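Side-chain contacts in HTH-type transcriptional repressor Rv2887 (Mycobacterium tuberculosis, PDB 5HSM), which represses a methyltransferase gene by binding its promoter, represses several other genes, and binds salicylate and para-aminosalicylate: residues A133-A136 with R137-R141; Q147-F150 with K151-E155. All coordinates share one frame; numbering follows the deposited sequence.

Contact 1: residues A133-A136 with R137-R141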
ATOM      1  N   ALA A 133     -19.057  -5.998   2.034  1.00 22.36           N
ATOM      2  CA  ALA A 133     -19.460  -6.660   3.267  1.00 22.55           C
ATOM      3  C   ALA A 133     -18.253  -6.849   4.202  1.00 24.20           C
ATOM      4  O   ALA A 133     -18.374  -6.650   5.419  1.00 24.30           O
ATOM      5  CB  ALA A 133     -20.127  -8.005   2.973  1.00 27.44           C
ATOM      6  N   ALA A 134     -17.104  -7.228   3.645  1.00 23.07           N
ATOM      7  CA  ALA A 134     -15.867  -7.359   4.460  1.00 21.79           C
ATOM      8  C   ALA A 134     -15.516  -6.056   5.162  1.00 20.40           C
ATOM      9  O   ALA A 134     -15.146  -6.023   6.359  1.00 23.13           O
ATOM     10  CB  ALA A 134     -14.701  -7.798   3.592  1.00 24.28           C
ATOM     11  N   ASP A 135     -15.623  -4.969   4.400  1.00 20.57           N
ATOM     12  CA  ASP A 135     -15.365  -3.635   4.935  1.00 19.90           C
ATOM     13  C   ASP A 135     -16.249  -3.349   6.141  1.00 23.14           C
ATOM     14  O   ASP A 135     -15.777  -2.887   7.204  1.00 22.04           O
ATOM     15  CB  ASP A 135     -15.609  -2.590   3.850  1.00 21.39           C
ATOM     16  CG  ASP A 135     -15.060  -1.213   4.221  1.00 22.61           C
ATOM     17  OD1 ASP A 135     -13.863  -0.988   3.987  1.00 25.68           O
ATOM     18  OD2 ASP A 135     -15.830  -0.355   4.714  1.00 25.39           O
ATOM     19  N   ALA A 136     -17.541  -3.629   5.976  1.00 23.08           N
ATOM     20  CA  ALA A 136     -18.488  -3.419   7.067  1.00 22.77           C
ATOM     21  C   ALA A 136     -18.169  -4.286   8.284  1.00 25.68           C
ATOM     22  O   ALA A 136     -18.353  -3.857   9.428  1.00 24.01           O
ATOM     23  CB  ALA A 136     -19.925  -3.693   6.590  1.00 27.06           C
ATOM     24  N   ARG A 137     -17.721  -5.517   8.045  1.00 25.01           N
ATOM     25  CA  ARG A 137     -17.378  -6.407   9.153  1.00 27.90           C
ATOM     26  C   ARG A 137     -16.233  -5.849   9.983  1.00 26.24           C
ATOM     27  O   ARG A 137     -16.235  -5.972  11.215  1.00 25.80           O
ATOM     28  CB  ARG A 137     -17.006  -7.801   8.650  1.00 25.46           C
ATOM     29  CG  ARG A 137     -18.215  -8.638   8.246  1.00 27.73           C
ATOM     30  CD  ARG A 137     -17.844 -10.097   8.123  1.00 24.11           C
ATOM     31  NE  ARG A 137     -16.880 -10.371   7.053  1.00 22.41           N
ATOM     32  CZ  ARG A 137     -17.210 -10.524   5.775  1.00 23.97           C
ATOM     33  NH1 ARG A 137     -18.476 -10.385   5.383  1.00 25.59           N
ATOM     34  NH2 ARG A 137     -16.277 -10.810   4.883  1.00 26.25           N
ATOM     35  N   VAL A 138     -15.242  -5.260   9.324  1.00 22.35           N
ATOM     36  CA  VAL A 138     -14.160  -4.644  10.109  1.00 22.89           C
ATOM     37  C   VAL A 138     -14.634  -3.399  10.862  1.00 22.39           C
ATOM     38  O   VAL A 138     -14.376  -3.246  12.069  1.00 24.46           O
ATOM     39  CB  VAL A 138     -12.950  -4.291   9.233  1.00 24.96           C
ATOM     40  CG1 VAL A 138     -11.923  -3.515  10.041  1.00 27.52           C
ATOM     41  CG2 VAL A 138     -12.333  -5.575   8.683  1.00 25.85           C
ATOM     42  N   LEU A 139     -15.355  -2.521  10.168  1.00 21.75           N
ATOM     43  CA  LEU A 139     -15.913  -1.339  10.830  1.00 22.41           C
ATOM     44  C   LEU A 139     -16.788  -1.675  12.050  1.00 25.71           C
ATOM     45  O   LEU A 139     -16.796  -0.941  13.029  1.00 25.66           O
ATOM     46  CB  LEU A 139     -16.733  -0.529   9.835  1.00 26.87           C
ATOM     47  CG  LEU A 139     -16.125   0.748   9.278  1.00 39.56           C
ATOM     48  CD1 LEU A 139     -17.169   1.411   8.412  1.00 42.31           C
ATOM     49  CD2 LEU A 139     -15.664   1.682  10.399  1.00 32.26           C
ATOM     50  N   ALA A 140     -17.527  -2.780  11.992  1.00 23.00           N
ATOM     51  CA  ALA A 140     -18.476  -3.112  13.056  1.00 26.12           C
ATOM     52  C   ALA A 140     -17.809  -3.556  14.366  1.00 33.42           C
ATOM     53  O   ALA A 140     -18.496  -3.835  15.350  1.00 33.78           O
ATOM     54  CB  ALA A 140     -19.439  -4.186  12.579  1.00 24.08           C
ATOM     55  N   ARG A 141     -16.480  -3.616  14.375  1.00 26.98           N
ATOM     56  CA  ARG A 141     -15.724  -3.806  15.613  1.00 35.50           C
ATOM     57  C   ARG A 141     -15.946  -2.620  16.544  1.00 46.37           C
ATOM     58  O   ARG A 141     -15.758  -2.720  17.749  1.00 43.66           O
ATOM     59  CB  ARG A 141     -14.231  -3.960  15.327  1.00 31.30           C
ATOM     60  CG  ARG A 141     -13.827  -5.257  14.644  1.00 39.89           C
ATOM     61  CD  ARG A 141     -12.326  -5.238  14.360  1.00 32.51           C
ATOM     62  NE  ARG A 141     -11.851  -6.533  13.880  1.00 50.74           N
ATOM     63  CZ  ARG A 141     -10.575  -6.907  13.880  1.00 58.70           C
ATOM     64  NH1 ARG A 141      -9.645  -6.091  14.351  1.00 44.37           N
ATOM     65  NH2 ARG A 141     -10.230  -8.107  13.431  1.00 58.75           N
TER
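R137 folds back over A133 and A134 in the last turns of helix 118-139, part of the dimerization region of this MarR-family repressor. Its side chain runs back toward the start of the helix. CG is anti to the carbonyl carbon and beside the backbone N (chi1 -77°), and the chain bends at chi3. This lays one face of the guanidinium over the A133-A134 backbone. NH2 of R137 lies 3.5 Å from CA of A134 and 3.6 Å from CB of A134. NH1 of R137 is 3.8 Å from CB of A133. NE forms a salt bridge with E44 of helix 29-49, which probably limits the rotation of the group. A134 is buried beneath the guanidinium and against E44. A136, R137 and A140 are exposed, and this is the looser part.

The dimer-facing side is tightly packed. D135, V138 and L139 are buried there. V138 sets CG2 3.7 Å from O of A134 and also packs on L41. L139 meets D135 only lightly, with CD1 of L139 4.3 Å from OD2 of D135. D135 is a salicylate-binding residue. Here its carboxylate accepts backbone N-H groups of the second subunit, from G31 at OD1 and L30 at OD2. L30 of that subunit also packs on V138 and L139.

Four successive backbone bonds join the two segments. The helix ends at L139; the last bond, from N of A140 to O of A136, reaches one residue past it. The straightest runs from N of L139 to O of D135, at 3.0 Å with an N-H...O angle of 177°.

Contact 2: residues Q147-F150 with K151-E155. With SO4 (sulfate ion), chain B.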
ATOM      1  N   GLN A 147     -18.217   4.467  15.207  1.00 28.16           N
ATOM      2  CA  GLN A 147     -18.033   4.431  13.753  1.00 35.15           C
ATOM      3  C   GLN A 147     -18.235   5.800  13.123  1.00 32.09           C
ATOM      4  O   GLN A 147     -17.467   6.201  12.239  1.00 31.34           O
ATOM      5  CB  GLN A 147     -18.991   3.438  13.104  1.00 36.62           C
ATOM      6  CG  GLN A 147     -18.733   1.990  13.467  1.00 31.50           C
ATOM      7  CD  GLN A 147     -19.780   1.071  12.872  1.00 45.62           C
ATOM      8  OE1 GLN A 147     -20.273   1.315  11.770  1.00 39.81           O
ATOM      9  NE2 GLN A 147     -20.147   0.024  13.610  1.00 32.21           N
ATOM     10  N   ARG A 148     -19.268   6.516  13.559  1.00 33.17           N
ATOM     11  CA  ARG A 148     -19.502   7.848  12.992  1.00 34.47           C
ATOM     12  C   ARG A 148     -18.336   8.782  13.344  1.00 36.22           C
ATOM     13  O   ARG A 148     -17.784   9.495  12.482  1.00 29.39           O
ATOM     14  CB  ARG A 148     -20.828   8.429  13.487  1.00 36.39           C
ATOM     15  CG  ARG A 148     -22.059   7.627  13.057  1.00 43.22           C
ATOM     16  CD  ARG A 148     -23.370   8.361  13.382  1.00 55.78           C
ATOM     17  NE  ARG A 148     -23.546   8.618  14.814  1.00 56.87           N
ATOM     18  CZ  ARG A 148     -24.171   7.798  15.659  1.00 63.33           C
ATOM     19  NH1 ARG A 148     -24.692   6.654  15.230  1.00 61.06           N
ATOM     20  NH2 ARG A 148     -24.277   8.123  16.942  1.00 67.21           N
ATOM     21  N   GLU A 149     -17.942   8.757  14.614  1.00 29.76           N
ATOM     22  CA  GLU A 149     -16.850   9.609  15.054  1.00 30.05           C
ATOM     23  C   GLU A 149     -15.552   9.302  14.301  1.00 27.84           C
ATOM     24  O   GLU A 149     -14.848  10.209  13.824  1.00 31.71           O
ATOM     25  CB  GLU A 149     -16.634   9.459  16.549  1.00 39.52           C
ATOM     26  CG  GLU A 149     -15.413  10.196  17.029  1.00 63.30           C
ATOM     27  CD  GLU A 149     -15.506  10.553  18.483  1.00 76.25           C
ATOM     28  OE1 GLU A 149     -16.011   9.714  19.259  1.00 80.93           O
ATOM     29  OE2 GLU A 149     -15.095  11.679  18.840  1.00 80.22           O
ATOM     30  N   PHE A 150     -15.256   8.014  14.191  1.00 26.76           N
ATOM     31  CA  PHE A 150     -14.038   7.518  13.554  1.00 24.69           C
ATOM     32  C   PHE A 150     -13.988   7.929  12.092  1.00 30.77           C
ATOM     33  O   PHE A 150     -12.958   8.379  11.599  1.00 28.40           O
ATOM     34  CB  PHE A 150     -13.962   5.995  13.670  1.00 25.05           C
ATOM     35  CG  PHE A 150     -12.738   5.398  13.051  1.00 26.75           C
ATOM     36  CD1 PHE A 150     -11.492   5.595  13.621  1.00 29.14           C
ATOM     37  CD2 PHE A 150     -12.831   4.632  11.905  1.00 34.20           C
ATOM     38  CE1 PHE A 150     -10.353   5.036  13.053  1.00 32.63           C
ATOM     39  CE2 PHE A 150     -11.702   4.080  11.331  1.00 32.84           C
ATOM     40  CZ  PHE A 150     -10.461   4.283  11.905  1.00 30.64           C
ATOM     41  N   LYS A 151     -15.114   7.775  11.397  1.00 28.40           N
ATOM     42  CA  LYS A 151     -15.153   8.168   9.997  1.00 23.45           C
ATOM     43  C   LYS A 151     -14.963   9.664   9.832  1.00 28.15           C
ATOM     44  O   LYS A 151     -14.343  10.105   8.866  1.00 33.18           O
ATOM     45  CB  LYS A 151     -16.471   7.769   9.355  1.00 25.42           C
ATOM     46  CG  LYS A 151     -16.626   6.292   9.098  1.00 29.19           C
ATOM     47  CD  LYS A 151     -18.041   6.076   8.574  1.00 30.73           C
ATOM     48  CE  LYS A 151     -18.300   4.659   8.169  1.00 29.95           C
ATOM     49  NZ  LYS A 151     -19.734   4.485   7.724  1.00 30.07           N
ATOM     50  N   ARG A 152     -15.529  10.451  10.742  1.00 25.71           N
ATOM     51  CA  ARG A 152     -15.334  11.898  10.647  1.00 30.37           C
ATOM     52  C   ARG A 152     -13.859  12.250  10.833  1.00 31.05           C
ATOM     53  O   ARG A 152     -13.309  13.111  10.135  1.00 29.78           O
ATOM     54  CB  ARG A 152     -16.191  12.628  11.675  1.00 39.60           C
ATOM     55  CG  ARG A 152     -17.684  12.608  11.356  1.00 38.01           C
ATOM     56  CD  ARG A 152     -18.428  13.633  12.192  1.00 49.75           C
ATOM     57  NE  ARG A 152     -18.328  13.364  13.626  1.00 54.71           N
ATOM     58  CZ  ARG A 152     -19.256  12.723  14.333  1.00 58.23           C
ATOM     59  NH1 ARG A 152     -20.362  12.292  13.741  1.00 53.66           N
ATOM     60  NH2 ARG A 152     -19.084  12.523  15.635  1.00 55.10           N
ATOM     61  N   MET A 153     -13.203  11.575  11.768  1.00 31.01           N
ATOM     62  CA  MET A 153     -11.797  11.879  11.996  1.00 30.76           C
ATOM     63  C   MET A 153     -10.894  11.423  10.848  1.00 29.14           C
ATOM     64  O   MET A 153      -9.993  12.168  10.431  1.00 26.86           O
ATOM     65  CB  MET A 153     -11.354  11.287  13.329  1.00 32.01           C
ATOM     66  CG  MET A 153     -11.841  12.164  14.479  1.00 39.35           C
ATOM     67  SD  MET A 153     -11.308  11.625  16.099  1.00 56.93           S
ATOM     68  CE  MET A 153     -11.821   9.947  15.979  1.00 22.67           C
ATOM     69  N   LEU A 154     -11.132  10.220  10.327  1.00 25.54           N
ATOM     70  CA  LEU A 154     -10.468   9.784   9.096  1.00 26.21           C
ATOM     71  C   LEU A 154     -10.674  10.790   7.970  1.00 25.17           C
ATOM     72  O   LEU A 154      -9.742  11.136   7.230  1.00 28.64           O
ATOM     73  CB  LEU A 154     -10.999   8.432   8.633  1.00 26.87           C
ATOM     74  CG  LEU A 154     -10.397   7.176   9.236  1.00 34.52           C
ATOM     75  CD1 LEU A 154     -10.885   5.975   8.454  1.00 32.64           C
ATOM     76  CD2 LEU A 154      -8.882   7.249   9.206  1.00 39.06           C
ATOM     77  N   GLU A 155     -11.908  11.241   7.821  1.00 25.20           N
ATOM     78  CA  GLU A 155     -12.214  12.183   6.751  1.00 33.42           C
ATOM     79  C   GLU A 155     -11.398  13.449   6.916  1.00 34.78           C
ATOM     80  O   GLU A 155     -10.848  13.976   5.944  1.00 33.90           O
ATOM     81  CB  GLU A 155     -13.700  12.519   6.719  1.00 36.70           C
ATOM     82  CG  GLU A 155     -14.067  13.538   5.643  1.00 38.43           C
ATOM     83  CD  GLU A 155     -15.540  13.809   5.631  1.00 45.27           C
ATOM     84  OE1 GLU A 155     -16.199  13.530   4.607  1.00 59.87           O
ATOM     85  OE2 GLU A 155     -16.048  14.273   6.669  1.00 45.45           O
TER
HETATM   86  S   SO4 B 201     -22.810  11.629  16.540  1.00 94.56           S
HETATM   87  O1  SO4 B 201     -22.086  10.855  15.537  1.00 96.56           O
HETATM   88  O2  SO4 B 201     -23.491  10.722  17.460  1.00 97.42           O
HETATM   89  O3  SO4 B 201     -21.875  12.464  17.293  1.00 96.94           O
HETATM   90  O4  SO4 B 201     -23.797  12.472  15.866  1.00 98.81           O
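R148 and R152, one helical turn apart, grip one sulfate ion, which probably comes from the crystallisation liquor. NE of R148 donates to O1 of the sulfate at 2.8 Å. NH2 of R148 reaches O2 of the sulfate, also at 2.8 Å. The ion thus sits at the guanidinium edge, with its sulfur in the plane. NH1 of R152 gives O1 a second hydrogen bond at 2.9 Å, nearly straight at 168°. NH2 of R152 holds O3 at a longer 3.2 Å.

Both arginine chains bend at chi3, which turns their guanidinium groups to the ion. The R152 group also lies with one face over CA of E149 and O of R148.

F150 and L154 meet on another side of the helix. CG of L154 makes a CH-pi contact over one face of the ring, 4.2 Å from its centroid. CE2 of F150 touches CD1 of L154 at 3.5 Å. Beyond them, the ring meets F150 of the second subunit, and M153 packs on its own counterpart there. Arginines bind an anion along one side and apolar residues pair across the dimer on another, an amphipathic helix in the MarR dimer interface.

Overall arrangement
Following the chain from the N terminus, contact 1 comes first, at the end of helix 118-139. Contact 2 follows on helix 144-157. Each is local to its own helix, so neither closes a long loop. They lie in series and do not nest or cross. The short link between the helices brings them together, with centres about 14 Å apart. There CD1 of L139 packs on CE of K151, 3.4 Å away. NE2 of Q147 donates a hydrogen bond to O of L142 in the link. Both contacts touch the second subunit. Contact 1 also faces helix 29-49 of its own chain, so the pair ties that helix and the C-terminal helices into the dimer.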